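Acyl-coenzyme A oxidase acox-1.1 (Caenorhabditis elegans, PDB 5K3H) catalyses the FAD-dependent first step of peroxisomal beta-oxidation, desaturating acyl-CoAs to (2E)-enoyl-CoAs with oxygen as electron acceptor and hydrogen peroxide as product. Local coordinates at residues L21-D26 and R608-S613; R45-K50 and S87-P92; N162-A167 and K182-K187; E175-T180 and N257-R262. One frame throughout, in Å; residues are numbered along the deposited sequence.

Interaction 1: residues L21-D26 and R608-S613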
loop_
_atom_site.group_PDB
_atom_site.type_symbol
_atom_site.label_atom_id
_atom_site.label_comp_id
_atom_site.label_asym_id
_atom_site.label_seq_id
_atom_site.Cartn_x
_atom_site.Cartn_y
_atom_site.Cartn_z
ATOM N N LEU B 21 -23.434 19.765 -10.365
ATOM C CA LEU B 21 -24.121 21.012 -10.692
ATOM C C LEU B 21 -23.438 22.239 -10.111
ATOM O O LEU B 21 -23.656 23.341 -10.622
ATOM C CB LEU B 21 -25.576 20.953 -10.219
ATOM C CG LEU B 21 -26.459 20.013 -11.051
ATOM C CD1 LEU B 21 -27.823 19.866 -10.408
ATOM C CD2 LEU B 21 -26.565 20.506 -12.477
ATOM N N THR B 22 -22.594 22.078 -9.086
ATOM C CA THR B 22 -21.882 23.191 -8.473
ATOM C C THR B 22 -20.596 23.563 -9.224
ATOM O O THR B 22 -19.882 24.486 -8.798
ATOM C CB THR B 22 -21.599 22.869 -6.989
ATOM O OG1 THR B 22 -20.902 21.619 -6.856
ATOM C CG2 THR B 22 -22.902 22.803 -6.169
ATOM N N ALA B 23 -20.298 22.924 -10.356
ATOM C CA ALA B 23 -19.115 23.309 -11.129
ATOM C C ALA B 23 -19.177 24.778 -11.532
ATOM O O ALA B 23 -20.218 25.279 -11.961
ATOM C CB ALA B 23 -18.966 22.435 -12.377
ATOM N N THR B 24 -18.039 25.463 -11.410
ATOM C CA THR B 24 -17.879 26.844 -11.837
ATOM C C THR B 24 -17.111 26.963 -13.145
ATOM O O THR B 24 -16.727 28.079 -13.521
ATOM C CB THR B 24 -17.113 27.601 -10.785
ATOM O OG1 THR B 24 -15.780 27.086 -10.791
ATOM C CG2 THR B 24 -17.714 27.363 -9.422
ATOM N N PHE B 25 -16.853 25.840 -13.827
ATOM C CA PHE B 25 -16.069 25.842 -15.050
ATOM C C PHE B 25 -16.528 24.699 -15.942
ATOM O O PHE B 25 -17.123 23.711 -15.484
ATOM C CB PHE B 25 -14.558 25.714 -14.770
ATOM C CG PHE B 25 -14.166 24.416 -14.107
ATOM C CD1 PHE B 25 -14.194 24.286 -12.724
ATOM C CD2 PHE B 25 -13.775 23.321 -14.869
ATOM C CE1 PHE B 25 -13.863 23.103 -12.124
ATOM C CE2 PHE B 25 -13.440 22.123 -14.275
ATOM C CZ PHE B 25 -13.470 22.012 -12.916
ATOM N N ASP B 26 -16.186 24.841 -17.225
ATOM C CA ASP B 26 -16.540 23.892 -18.279
ATOM C C ASP B 26 -15.521 22.748 -18.309
ATOM O O ASP B 26 -14.343 22.964 -18.607
ATOM C CB ASP B 26 -16.567 24.670 -19.600
ATOM C CG ASP B 26 -16.781 23.794 -20.819
ATOM O OD1 ASP B 26 -17.006 22.569 -20.692
ATOM O OD2 ASP B 26 -16.700 24.342 -21.945
ATOM N N ARG B 608 -14.407 21.879 -2.620
ATOM C CA ARG B 608 -15.466 20.869 -2.619
ATOM C C ARG B 608 -16.466 20.987 -3.774
ATOM O O ARG B 608 -16.619 20.002 -4.517
ATOM C CB ARG B 608 -16.173 20.895 -1.256
ATOM C CG ARG B 608 -17.171 19.772 -1.017
ATOM C CD ARG B 608 -18.546 20.196 -1.434
ATOM N NE ARG B 608 -19.582 19.175 -1.282
ATOM C CZ ARG B 608 -20.222 18.933 -0.129
ATOM N NH1 ARG B 608 -19.891 19.600 0.975
ATOM N NH2 ARG B 608 -21.191 18.022 -0.072
ATOM N N PRO B 609 -17.129 22.132 -4.019
ATOM C CA PRO B 609 -18.110 22.179 -5.123
ATOM C C PRO B 609 -17.514 21.846 -6.475
ATOM O O PRO B 609 -18.249 21.467 -7.397
ATOM C CB PRO B 609 -18.608 23.632 -5.109
ATOM C CG PRO B 609 -18.108 24.236 -3.886
ATOM C CD PRO B 609 -16.973 23.439 -3.357
ATOM N N ASN B 610 -16.206 21.984 -6.628
ATOM C CA ASN B 610 -15.544 21.713 -7.885
ATOM C C ASN B 610 -14.838 20.372 -7.882
ATOM O O ASN B 610 -14.240 20.005 -8.903
ATOM C CB ASN B 610 -14.531 22.820 -8.205
ATOM C CG ASN B 610 -15.151 23.974 -8.947
ATOM O OD1 ASN B 610 -16.087 23.788 -9.751
ATOM N ND2 ASN B 610 -14.651 25.175 -8.690
ATOM N N ALA B 611 -14.860 19.655 -6.753
ATOM C CA ALA B 611 -13.986 18.486 -6.608
ATOM C C ALA B 611 -14.353 17.383 -7.604
ATOM O O ALA B 611 -13.474 16.833 -8.278
ATOM C CB ALA B 611 -14.005 17.970 -5.167
ATOM N N VAL B 612 -15.640 17.011 -7.676
ATOM C CA VAL B 612 -16.067 15.991 -8.639
ATOM C C VAL B 612 -15.815 16.463 -10.074
ATOM O O VAL B 612 -15.385 15.679 -10.931
ATOM C CB VAL B 612 -17.546 15.599 -8.404
ATOM C CG1 VAL B 612 -18.069 14.739 -9.542
ATOM C CG2 VAL B 612 -17.695 14.830 -7.081
ATOM N N SER B 613 -16.029 17.757 -10.354
ATOM C CA SER B 613 -15.834 18.242 -11.717
ATOM C C SER B 613 -14.357 18.258 -12.095
ATOM O O SER B 613 -13.998 17.925 -13.232
ATOM C CB SER B 613 -16.465 19.617 -11.878
ATOM O OG SER B 613 -17.869 19.540 -11.637
#

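Interaction 2: residues R45-K50 and S87-P92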
loop_
_atom_site.group_PDB
_atom_site.type_symbol
_atom_site.label_atom_id
_atom_site.label_comp_id
_atom_site.label_asym_id
_atom_site.label_seq_id
_atom_site.Cartn_x
_atom_site.Cartn_y
_atom_site.Cartn_z
ATOM N N ARG B 45 -12.362 11.861 -26.594
ATOM C CA ARG B 45 -13.796 11.602 -26.540
ATOM C C ARG B 45 -14.277 10.905 -27.802
ATOM O O ARG B 45 -15.149 10.031 -27.727
ATOM C CB ARG B 45 -14.561 12.904 -26.306
ATOM C CG ARG B 45 -14.138 13.556 -24.992
ATOM C CD ARG B 45 -15.086 14.621 -24.507
ATOM N NE ARG B 45 -15.136 15.783 -25.395
ATOM C CZ ARG B 45 -14.260 16.780 -25.366
ATOM N NH1 ARG B 45 -13.244 16.756 -24.507
ATOM N NH2 ARG B 45 -14.392 17.790 -26.204
ATOM N N GLU B 46 -13.712 11.269 -28.970
ATOM C CA GLU B 46 -14.092 10.620 -30.223
ATOM C C GLU B 46 -13.632 9.175 -30.259
ATOM O O GLU B 46 -14.377 8.297 -30.706
ATOM C CB GLU B 46 -13.516 11.383 -31.418
ATOM C CG GLU B 46 -14.075 12.773 -31.590
ATOM C CD GLU B 46 -13.468 13.523 -32.770
ATOM O OE1 GLU B 46 -12.568 12.976 -33.427
ATOM O OE2 GLU B 46 -13.867 14.675 -33.032
ATOM N N ILE B 47 -12.400 8.919 -29.811
ATOM C CA ILE B 47 -11.879 7.556 -29.723
ATOM C C ILE B 47 -12.757 6.700 -28.818
ATOM O O ILE B 47 -13.074 5.546 -29.139
ATOM C CB ILE B 47 -10.423 7.568 -29.229
ATOM C CG1 ILE B 47 -9.481 8.150 -30.275
ATOM C CG2 ILE B 47 -9.995 6.185 -28.788
ATOM C CD1 ILE B 47 -8.139 8.550 -29.687
ATOM N N THR B 48 -13.127 7.241 -27.654
ATOM C CA THR B 48 -13.986 6.521 -26.718
ATOM C C THR B 48 -15.325 6.188 -27.354
ATOM O O THR B 48 -15.809 5.058 -27.243
ATOM C CB THR B 48 -14.154 7.360 -25.446
ATOM O OG1 THR B 48 -12.892 7.456 -24.795
ATOM C CG2 THR B 48 -15.180 6.778 -24.479
ATOM N N ALA B 49 -15.946 7.175 -28.017
ATOM C CA ALA B 49 -17.234 6.954 -28.663
ATOM C C ALA B 49 -17.122 5.913 -29.771
ATOM O O ALA B 49 -17.981 5.034 -29.904
ATOM C CB ALA B 49 -17.765 8.274 -29.215
ATOM N N LYS B 50 -16.041 5.958 -30.544
ATOM C CA LYS B 50 -15.862 4.954 -31.580
ATOM C C LYS B 50 -15.741 3.559 -30.968
ATOM O O LYS B 50 -16.367 2.604 -31.444
ATOM C CB LYS B 50 -14.634 5.305 -32.426
ATOM C CG LYS B 50 -14.334 4.327 -33.568
ATOM C CD LYS B 50 -15.491 4.263 -34.571
ATOM C CE LYS B 50 -15.095 3.478 -35.811
ATOM N NZ LYS B 50 -16.160 3.548 -36.872
ATOM N N SER B 87 -6.419 1.603 -37.384
ATOM C CA SER B 87 -6.548 2.796 -38.220
ATOM C C SER B 87 -7.962 3.332 -38.274
ATOM O O SER B 87 -8.154 4.503 -38.617
ATOM C CB SER B 87 -6.102 2.520 -39.654
ATOM O OG SER B 87 -4.709 2.351 -39.748
ATOM N N GLU B 88 -8.960 2.501 -37.997
ATOM C CA GLU B 88 -10.326 2.995 -38.020
ATOM C C GLU B 88 -10.654 3.882 -36.837
ATOM O O GLU B 88 -11.713 4.514 -36.831
ATOM C CB GLU B 88 -11.284 1.807 -38.025
ATOM C CG GLU B 88 -11.031 0.834 -39.163
ATOM C CD GLU B 88 -11.706 -0.493 -38.931
ATOM O OE1 GLU B 88 -12.877 -0.497 -38.482
ATOM O OE2 GLU B 88 -11.074 -1.531 -39.245
ATOM N N ILE B 89 -9.759 3.971 -35.856
ATOM C CA ILE B 89 -10.050 4.642 -34.604
ATOM C C ILE B 89 -9.100 5.804 -34.355
ATOM O O ILE B 89 -9.523 6.847 -33.847
ATOM C CB ILE B 89 -10.011 3.635 -33.427
ATOM C CG1 ILE B 89 -10.778 2.354 -33.795
ATOM C CG2 ILE B 89 -10.629 4.239 -32.158
ATOM C CD1 ILE B 89 -10.463 1.146 -32.910
ATOM N N ILE B 90 -7.818 5.662 -34.719
ATOM C CA ILE B 90 -6.799 6.649 -34.362
ATOM C C ILE B 90 -5.876 6.935 -35.547
ATOM O O ILE B 90 -5.938 6.295 -36.596
ATOM C CB ILE B 90 -5.929 6.218 -33.150
ATOM C CG1 ILE B 90 -5.097 4.978 -33.505
ATOM C CG2 ILE B 90 -6.771 6.015 -31.891
ATOM C CD1 ILE B 90 -3.924 4.741 -32.595
ATOM N N ASP B 91 -5.026 7.945 -35.357
ATOM C CA ASP B 91 -3.827 8.128 -36.152
ATOM C C ASP B 91 -2.727 7.296 -35.513
ATOM O O ASP B 91 -2.232 7.668 -34.437
ATOM C CB ASP B 91 -3.440 9.605 -36.198
ATOM C CG ASP B 91 -2.030 9.846 -36.761
ATOM O OD1 ASP B 91 -1.574 11.011 -36.711
ATOM O OD2 ASP B 91 -1.382 8.891 -37.258
ATOM N N PRO B 92 -2.327 6.168 -36.109
ATOM C CA PRO B 92 -1.391 5.259 -35.422
ATOM C C PRO B 92 0.011 5.825 -35.248
ATOM O O PRO B 92 0.832 5.184 -34.575
ATOM C CB PRO B 92 -1.373 4.012 -36.318
ATOM C CG PRO B 92 -2.523 4.154 -37.272
ATOM C CD PRO B 92 -2.862 5.611 -37.367
#

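Interaction 3: residues N162-A167 and K182-K187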
loop_
_atom_site.group_PDB
_atom_site.type_symbol
_atom_site.label_atom_id
_atom_site.label_comp_id
_atom_site.label_asym_id
_atom_site.label_seq_id
_atom_site.Cartn_x
_atom_site.Cartn_y
_atom_site.Cartn_z
ATOM N N ASN B 162 28.042 -3.496 -12.505
ATOM C CA ASN B 162 28.209 -4.756 -11.794
ATOM C C ASN B 162 27.404 -5.897 -12.411
ATOM O O ASN B 162 27.258 -6.950 -11.776
ATOM C CB ASN B 162 27.841 -4.577 -10.317
ATOM C CG ASN B 162 28.800 -3.627 -9.579
ATOM O OD1 ASN B 162 28.389 -2.590 -9.022
ATOM N ND2 ASN B 162 30.089 -3.977 -9.592
ATOM N N LEU B 163 26.883 -5.719 -13.627
ATOM C CA LEU B 163 26.253 -6.819 -14.349
ATOM C C LEU B 163 27.243 -7.961 -14.602
ATOM O O LEU B 163 28.456 -7.766 -14.702
ATOM C CB LEU B 163 25.685 -6.309 -15.673
ATOM C CG LEU B 163 24.568 -5.277 -15.547
ATOM C CD1 LEU B 163 24.215 -4.700 -16.911
ATOM C CD2 LEU B 163 23.336 -5.907 -14.920
ATOM N N GLU B 164 26.704 -9.172 -14.700
ATOM C CA GLU B 164 27.529 -10.355 -14.911
ATOM C C GLU B 164 27.443 -10.976 -16.305
ATOM O O GLU B 164 28.338 -11.724 -16.697
ATOM C CB GLU B 164 27.208 -11.417 -13.854
ATOM C CG GLU B 164 27.714 -11.080 -12.461
ATOM C CD GLU B 164 26.973 -11.834 -11.376
ATOM O OE1 GLU B 164 26.821 -13.067 -11.503
ATOM O OE2 GLU B 164 26.542 -11.195 -10.394
ATOM N N THR B 165 26.384 -10.686 -17.055
ATOM C CA THR B 165 26.274 -11.274 -18.384
ATOM C C THR B 165 27.394 -10.752 -19.286
ATOM O O THR B 165 27.654 -9.547 -19.335
ATOM C CB THR B 165 24.899 -10.973 -18.973
ATOM O OG1 THR B 165 23.889 -11.544 -18.119
ATOM C CG2 THR B 165 24.785 -11.562 -20.404
ATOM N N THR B 166 28.082 -11.655 -19.987
ATOM C CA THR B 166 29.183 -11.254 -20.856
ATOM C C THR B 166 28.845 -11.477 -22.328
ATOM O O THR B 166 28.013 -12.319 -22.685
ATOM C CB THR B 166 30.490 -11.980 -20.515
ATOM O OG1 THR B 166 30.275 -13.394 -20.527
ATOM C CG2 THR B 166 31.048 -11.532 -19.139
ATOM N N ALA B 167 29.436 -10.627 -23.163
ATOM C CA ALA B 167 29.442 -10.782 -24.608
ATOM C C ALA B 167 30.901 -10.715 -25.017
ATOM O O ALA B 167 31.494 -9.630 -25.023
ATOM C CB ALA B 167 28.619 -9.695 -25.298
ATOM N N LYS B 182 26.692 -17.331 -13.891
ATOM C CA LYS B 182 26.121 -17.796 -12.633
ATOM C C LYS B 182 24.635 -17.541 -12.621
ATOM O O LYS B 182 24.095 -16.817 -13.465
ATOM C CB LYS B 182 26.644 -17.081 -11.389
ATOM C CG LYS B 182 28.036 -17.305 -10.988
ATOM C CD LYS B 182 28.265 -16.569 -9.668
ATOM C CE LYS B 182 28.431 -15.064 -9.837
ATOM N NZ LYS B 182 28.690 -14.402 -8.513
ATOM N N ILE B 183 23.988 -18.160 -11.630
ATOM C CA ILE B 183 22.559 -17.965 -11.405
ATOM C C ILE B 183 22.236 -16.483 -11.260
ATOM O O ILE B 183 21.292 -15.981 -11.880
ATOM C CB ILE B 183 22.096 -18.773 -10.176
ATOM C CG1 ILE B 183 20.586 -18.662 -9.991
ATOM C CG2 ILE B 183 22.831 -18.355 -8.903
ATOM C CD1 ILE B 183 20.006 -19.758 -9.110
ATOM N N THR B 184 23.049 -15.748 -10.486
ATOM C CA THR B 184 22.791 -14.333 -10.233
ATOM C C THR B 184 22.950 -13.470 -11.479
ATOM O O THR B 184 22.588 -12.285 -11.438
ATOM C CB THR B 184 23.723 -13.785 -9.132
ATOM O OG1 THR B 184 25.094 -14.007 -9.486
ATOM C CG2 THR B 184 23.439 -14.426 -7.787
ATOM N N ALA B 185 23.505 -14.029 -12.565
ATOM C CA ALA B 185 23.708 -13.346 -13.836
ATOM C C ALA B 185 22.528 -13.491 -14.777
ATOM O O ALA B 185 22.516 -12.847 -15.829
ATOM C CB ALA B 185 24.969 -13.857 -14.535
ATOM N N LEU B 186 21.567 -14.349 -14.459
ATOM C CA LEU B 186 20.355 -14.422 -15.252
ATOM C C LEU B 186 19.796 -13.030 -15.446
ATOM O O LEU B 186 19.781 -12.234 -14.506
ATOM C CB LEU B 186 19.307 -15.285 -14.554
ATOM C CG LEU B 186 19.466 -16.803 -14.511
ATOM C CD1 LEU B 186 18.572 -17.395 -13.436
ATOM C CD2 LEU B 186 19.210 -17.457 -15.897
ATOM N N LYS B 187 19.391 -12.707 -16.670
ATOM C CA LYS B 187 18.464 -11.600 -16.817
ATOM C C LYS B 187 17.197 -11.967 -16.056
ATOM O O LYS B 187 16.773 -13.124 -16.074
ATOM C CB LYS B 187 18.168 -11.313 -18.294
ATOM C CG LYS B 187 19.390 -10.882 -19.106
ATOM C CD LYS B 187 20.173 -9.862 -18.319
ATOM C CE LYS B 187 21.231 -9.138 -19.139
ATOM N NZ LYS B 187 21.942 -8.139 -18.290
#

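Interaction 4: residues E175-T180 and N257-R262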
loop_
_atom_site.group_PDB
_atom_site.type_symbol
_atom_site.label_atom_id
_atom_site.label_comp_id
_atom_site.label_asym_id
_atom_site.label_seq_id
_atom_site.Cartn_x
_atom_site.Cartn_y
_atom_site.Cartn_z
ATOM N N GLU B 175 32.014 -13.182 -34.233
ATOM C CA GLU B 175 30.783 -13.399 -33.492
ATOM C C GLU B 175 30.959 -12.918 -32.064
ATOM O O GLU B 175 32.079 -12.888 -31.548
ATOM C CB GLU B 175 30.398 -14.872 -33.477
ATOM C CG GLU B 175 29.797 -15.405 -34.748
ATOM C CD GLU B 175 29.656 -16.896 -34.670
ATOM O OE1 GLU B 175 30.655 -17.565 -34.323
ATOM O OE2 GLU B 175 28.537 -17.399 -34.878
ATOM N N PHE B 176 29.847 -12.537 -31.431
ATOM C CA PHE B 176 29.800 -12.362 -29.980
ATOM C C PHE B 176 29.259 -13.622 -29.323
ATOM O O PHE B 176 28.286 -14.209 -29.811
ATOM C CB PHE B 176 28.966 -11.139 -29.594
ATOM C CG PHE B 176 29.662 -9.847 -29.898
ATOM C CD1 PHE B 176 30.596 -9.330 -29.014
ATOM C CD2 PHE B 176 29.448 -9.201 -31.096
ATOM C CE1 PHE B 176 31.272 -8.166 -29.287
ATOM C CE2 PHE B 176 30.119 -8.039 -31.388
ATOM C CZ PHE B 176 31.033 -7.511 -30.473
ATOM N N VAL B 177 29.921 -14.057 -28.248
ATOM C CA VAL B 177 29.499 -15.223 -27.474
ATOM C C VAL B 177 28.872 -14.675 -26.197
ATOM O O VAL B 177 29.570 -14.104 -25.359
ATOM C CB VAL B 177 30.680 -16.154 -27.149
ATOM C CG1 VAL B 177 30.302 -17.148 -26.086
ATOM C CG2 VAL B 177 31.233 -16.856 -28.386
ATOM N N LEU B 178 27.557 -14.817 -26.042
ATOM C CA LEU B 178 26.857 -14.333 -24.857
ATOM C C LEU B 178 26.886 -15.425 -23.803
ATOM O O LEU B 178 26.731 -16.609 -24.127
ATOM C CB LEU B 178 25.414 -13.959 -25.193
ATOM C CG LEU B 178 25.060 -12.543 -25.691
ATOM C CD1 LEU B 178 26.091 -11.971 -26.625
ATOM C CD2 LEU B 178 23.720 -12.604 -26.424
ATOM N N HIS B 179 27.121 -15.043 -22.544
ATOM C CA HIS B 179 27.196 -16.081 -21.527
ATOM C C HIS B 179 26.668 -15.609 -20.180
ATOM O O HIS B 179 26.920 -14.478 -19.754
ATOM C CB HIS B 179 28.629 -16.582 -21.356
ATOM C CG HIS B 179 28.718 -17.852 -20.578
ATOM N ND1 HIS B 179 28.091 -19.013 -20.975
ATOM C CD2 HIS B 179 29.335 -18.137 -19.407
ATOM C CE1 HIS B 179 28.323 -19.961 -20.087
ATOM N NE2 HIS B 179 29.075 -19.456 -19.125
ATOM N N THR B 180 25.961 -16.502 -19.502
ATOM C CA THR B 180 25.481 -16.243 -18.150
ATOM C C THR B 180 26.287 -17.113 -17.192
ATOM O O THR B 180 25.997 -18.314 -17.047
ATOM C CB THR B 180 23.985 -16.551 -18.048
ATOM O OG1 THR B 180 23.285 -15.765 -19.017
ATOM C CG2 THR B 180 23.442 -16.234 -16.667
ATOM N N ASN B 257 27.004 -19.901 -23.748
ATOM C CA ASN B 257 27.919 -19.594 -24.853
ATOM C C ASN B 257 27.150 -19.423 -26.173
ATOM O O ASN B 257 27.380 -20.130 -27.160
ATOM C CB ASN B 257 29.018 -20.660 -24.953
ATOM C CG ASN B 257 30.008 -20.591 -23.778
ATOM O OD1 ASN B 257 30.603 -19.530 -23.505
ATOM N ND2 ASN B 257 30.177 -21.717 -23.066
ATOM N N TYR B 258 26.209 -18.467 -26.161
ATOM C CA TYR B 258 25.259 -18.249 -27.254
ATOM C C TYR B 258 25.824 -17.255 -28.260
ATOM O O TYR B 258 26.089 -16.101 -27.911
ATOM C CB TYR B 258 23.939 -17.738 -26.680
ATOM C CG TYR B 258 22.788 -17.587 -27.650
ATOM C CD1 TYR B 258 22.056 -18.684 -28.079
ATOM C CD2 TYR B 258 22.427 -16.331 -28.118
ATOM C CE1 TYR B 258 20.987 -18.532 -28.957
ATOM C CE2 TYR B 258 21.374 -16.161 -28.989
ATOM C CZ TYR B 258 20.654 -17.261 -29.408
ATOM O OH TYR B 258 19.602 -17.071 -30.278
ATOM N N ARG B 259 25.934 -17.679 -29.523
ATOM C CA ARG B 259 26.670 -16.945 -30.552
ATOM C C ARG B 259 25.750 -16.130 -31.459
ATOM O O ARG B 259 24.766 -16.655 -31.994
ATOM C CB ARG B 259 27.497 -17.912 -31.395
ATOM C CG ARG B 259 28.633 -18.538 -30.621
ATOM C CD ARG B 259 29.519 -19.468 -31.460
ATOM N NE ARG B 259 30.703 -19.804 -30.680
ATOM C CZ ARG B 259 31.904 -19.254 -30.849
ATOM N NH1 ARG B 259 32.120 -18.360 -31.812
ATOM N NH2 ARG B 259 32.898 -19.617 -30.049
ATOM N N ILE B 260 26.089 -14.851 -31.637
ATOM C CA ILE B 260 25.384 -13.937 -32.537
ATOM C C ILE B 260 26.421 -13.226 -33.410
ATOM O O ILE B 260 27.596 -13.095 -33.003
ATOM C CB ILE B 260 24.492 -12.943 -31.761
ATOM C CG1 ILE B 260 25.317 -12.031 -30.853
ATOM C CG2 ILE B 260 23.443 -13.674 -30.936
ATOM C CD1 ILE B 260 24.481 -11.017 -30.093
ATOM N N PRO B 261 26.051 -12.784 -34.619
ATOM C CA PRO B 261 27.018 -12.108 -35.498
ATOM C C PRO B 261 27.581 -10.835 -34.881
ATOM O O PRO B 261 26.980 -10.217 -34.003
ATOM C CB PRO B 261 26.197 -11.789 -36.755
ATOM C CG PRO B 261 25.051 -12.763 -36.729
ATOM C CD PRO B 261 24.773 -13.073 -35.299
ATOM N N ARG B 262 28.754 -10.437 -35.374
ATOM C CA ARG B 262 29.357 -9.184 -34.941
ATOM C C ARG B 262 28.389 -8.015 -35.076
ATOM O O ARG B 262 28.332 -7.138 -34.202
ATOM C CB ARG B 262 30.620 -8.882 -35.754
ATOM C CG ARG B 262 31.405 -7.696 -35.203
ATOM C CD ARG B 262 32.527 -7.221 -36.077
ATOM N NE ARG B 262 32.105 -6.275 -37.109
ATOM C CZ ARG B 262 31.843 -6.600 -38.370
ATOM N NH1 ARG B 262 31.968 -7.862 -38.771
ATOM N NH2 ARG B 262 31.477 -5.659 -39.233
#

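Interaction 1: residues L21-D26 and R608-S613
Pro609 meets Thr22 where helix 590-616 is kinked. The amide of Ser613 makes no bond to the preceding turn, and the Pro609 carbonyl instead accepts Thr22 OG1, 2.7 Å from Pro609 O and lying in the carbonyl plane on a lone pair. Thr22 reaches it with OG1 set between its own N and carbonyl carbon (chi1 55°), while its CB packs 3.6 Å from Pro609 CB. Asn610 follows and uses both ends of its amide. Its OD1 accepts the backbone N-H of Thr24, 3.1 Å from Thr24 N to Asn610 OD1, in the amide plane on a lone pair, and its ND2 donates to Thr24 OG1, also at 3.1 Å and almost in plane. The Phe25 ring comes in obliquely, its plane 56° from that of the amide, with CE1 3.3 Å from Asn610 OD1. With an alanine in place of Asn610, the Thr24 amide and hydroxyl would probably lose their mates and a gap would open beside the Phe25 ring. One turn on, Ser613 receives the methyl of Ala23, CB lying 3.2 Å from Ser613 OG, whose hydrogen bond goes to Asn5. Phe25 CZ sits 4.0 Å from Ser613 CB, and helix 557-577 packs against the same phenylalanine through Ile559 and Ala562. Two bonds in different directions hold the Asn610 amide flat and fix which end is oxygen, so a buried polar group is paired with the irregular chain joining helices 14-21 and 27-35, and the kinked helix gains at Thr22 a partner for a carbonyl that its own turn does not use.

Interaction 2: residues R45-K50 and S87-P92
Ile47 and Ile89 both hold CG1 beside the backbone N (chi1 -69° in Ile47, -46° in Ile89), which leaves CG2 anti to it, and these two branch methyls meet 3.9 Å apart, the side chains crossing at about a right angle. Ile90 has the other setting, with CG1 between N and the carbonyl carbon (chi1 65°); this leaves its CG2 to face Ile47, whose CD1 rests on it at 3.6 Å. Ile47 thus touches one neighbour with its branch methyl and the next with the end of its longer arm, whose CG1 also lies 3.8 Å from Ile89 O. That carbonyl is hydrogen-bonded to Arg43. One turn further along the helix, the bent aliphatic chain of Lys50 passes over Ile89, CG being 4.0 Å from Ile89 CG2, and CE goes on to 3.7 Å from Glu88 O. No hydrogen bond joins the two segments; the contact is apolar packing, with the lysine chain along its rim. Glu97 and His100 of helix 97-105 touch Ile47 as well, while Ile54 and Leu57 pack on Ile89. This is hydrophobic packing of a helix against an interhelical loop, helix 38-52 against the loop between helices 68-85 and 97-105, within the all-helical N-terminal domain of the acyl-CoA oxidase fold.

Interaction 3: residues N162-A167 and K182-K187
The loop leading into strand 166-170 lies against the 3-10 turn 183-185 beside the FAD-binding residues of the beta domain, and Glu164 with Ala185 forms the middle of the contact, CB to CB at 3.4 Å. From there the extended chain of Glu164 carries its carboxylate across to Thr184 and Lys182. Thr184 OG1 donates to Glu164 OE1 at 2.8 Å, where OE1 offers its syn lone pair, on the side of the other oxygen. The hydroxyl gets there because it sits between its own N and carbonyl carbon (chi1 56°). Lys182 approaches the same oxygen obliquely: its chain bends at chi3 (-77°), bringing CE to 3.1 Å from Glu164 OE1, whereas NZ stands off at 3.8 Å from that atom, a long salt bridge. OE1 is therefore held firmly by one neighbour and more loosely by the other. This middle beta domain is shared with the acyl-CoA dehydrogenases, and here Lys187 lies next to Ala150 and Gln151, which bind FAD shared between the subunits. Toward that site, Thr165 OG1 lies 3.7 Å from Lys187 CE and makes its hydrogen bond to Glu153. The Lys187 ammonium is gripped by three oxygens, the Glu153 carboxylate and the carbonyls of Gln151 and Val203, which probably keeps it charged although the residue is buried. Leu163 CD2 stays 4.3 Å from Lys187 NZ and packs on Val203 and His205 of strand 199-208. On the outer side of the turn, Tyr637 of the second subunit touches Ile183 and Thr184, while Phe641 of that subunit covers Leu186.

Interaction 4: residues E175-T180 and N257-R262
The Arg259 guanidinium carries Val177 CG2 on one face, over its centre and 3.5 Å from Arg259 CZ, and meets Glu175 OE1 at its edge, 3.0 Å from Arg259 NH1. CG of Arg259 is anti to the carbonyl carbon (chi1 -68°), and the extended chain beyond runs side by side with Val177. The carboxylate plane is turned 42° from the guanidinium, and NH1 meets OE1 from above the carboxylate plane. The Phe176 ring meets two carbonyls in plane at its edge, those of Pro261 and Arg262, with CE2 3.5 Å from Arg262 O. The His179 ring takes the Asn257 N at its edge, 3.1 Å from His179 ND1, and lies within 8° of parallel to the Asn257 amide. Between these groups, strands 175-179 and 258-261 run antiparallel with Phe176–Ile260 and Leu178–Tyr258 as hydrogen-bonded pairs; Leu178 N reaches Tyr258 O at 2.7 Å. Asn257 and Tyr258 both face Leu178, a G1 beta bulge in which Asn257 takes the left-handed backbone. On the face of the sheet with Phe176 and Leu178, Ile260 CD1 packs 3.9 Å from Leu178 CD1, and Phe218 and Val220 of strand 211-221 cover this side. If Glu175 were an alanine, Arg259 would probably be left with Asp170 as its acidic partner and Thr173 OG1 would lose its mate. Chemically the two faces differ: one is apolar and buried, while on the other an arginine shared by two acids lies flat on a valine, and the acceptor His179 ND1, bonded to a backbone amide, is likely to be the unprotonated ring nitrogen.

How the interactions relate
From the N terminus, interaction 1 opens first, at 21-26, and closes last, at 608-613, so it encloses the other three and ties the N-terminal region to the C-terminal helices. Inside it, interaction 2 closes a short loop within the N-terminal helical domain before the beta domain begins. Interactions 3 and 4 then cross: 162-167 and 175-180 come before 182-187 and 257-262. Interaction 3 sets the turn 183-185 against the start of strand 166-170, neighbour of strand 175-179 in the same sheet, and interaction 4 pairs 175-179 with strand 258-261. Their centres are about 14 Å apart, and they touch directly, Thr166 O lying 2.9 Å from His179 N.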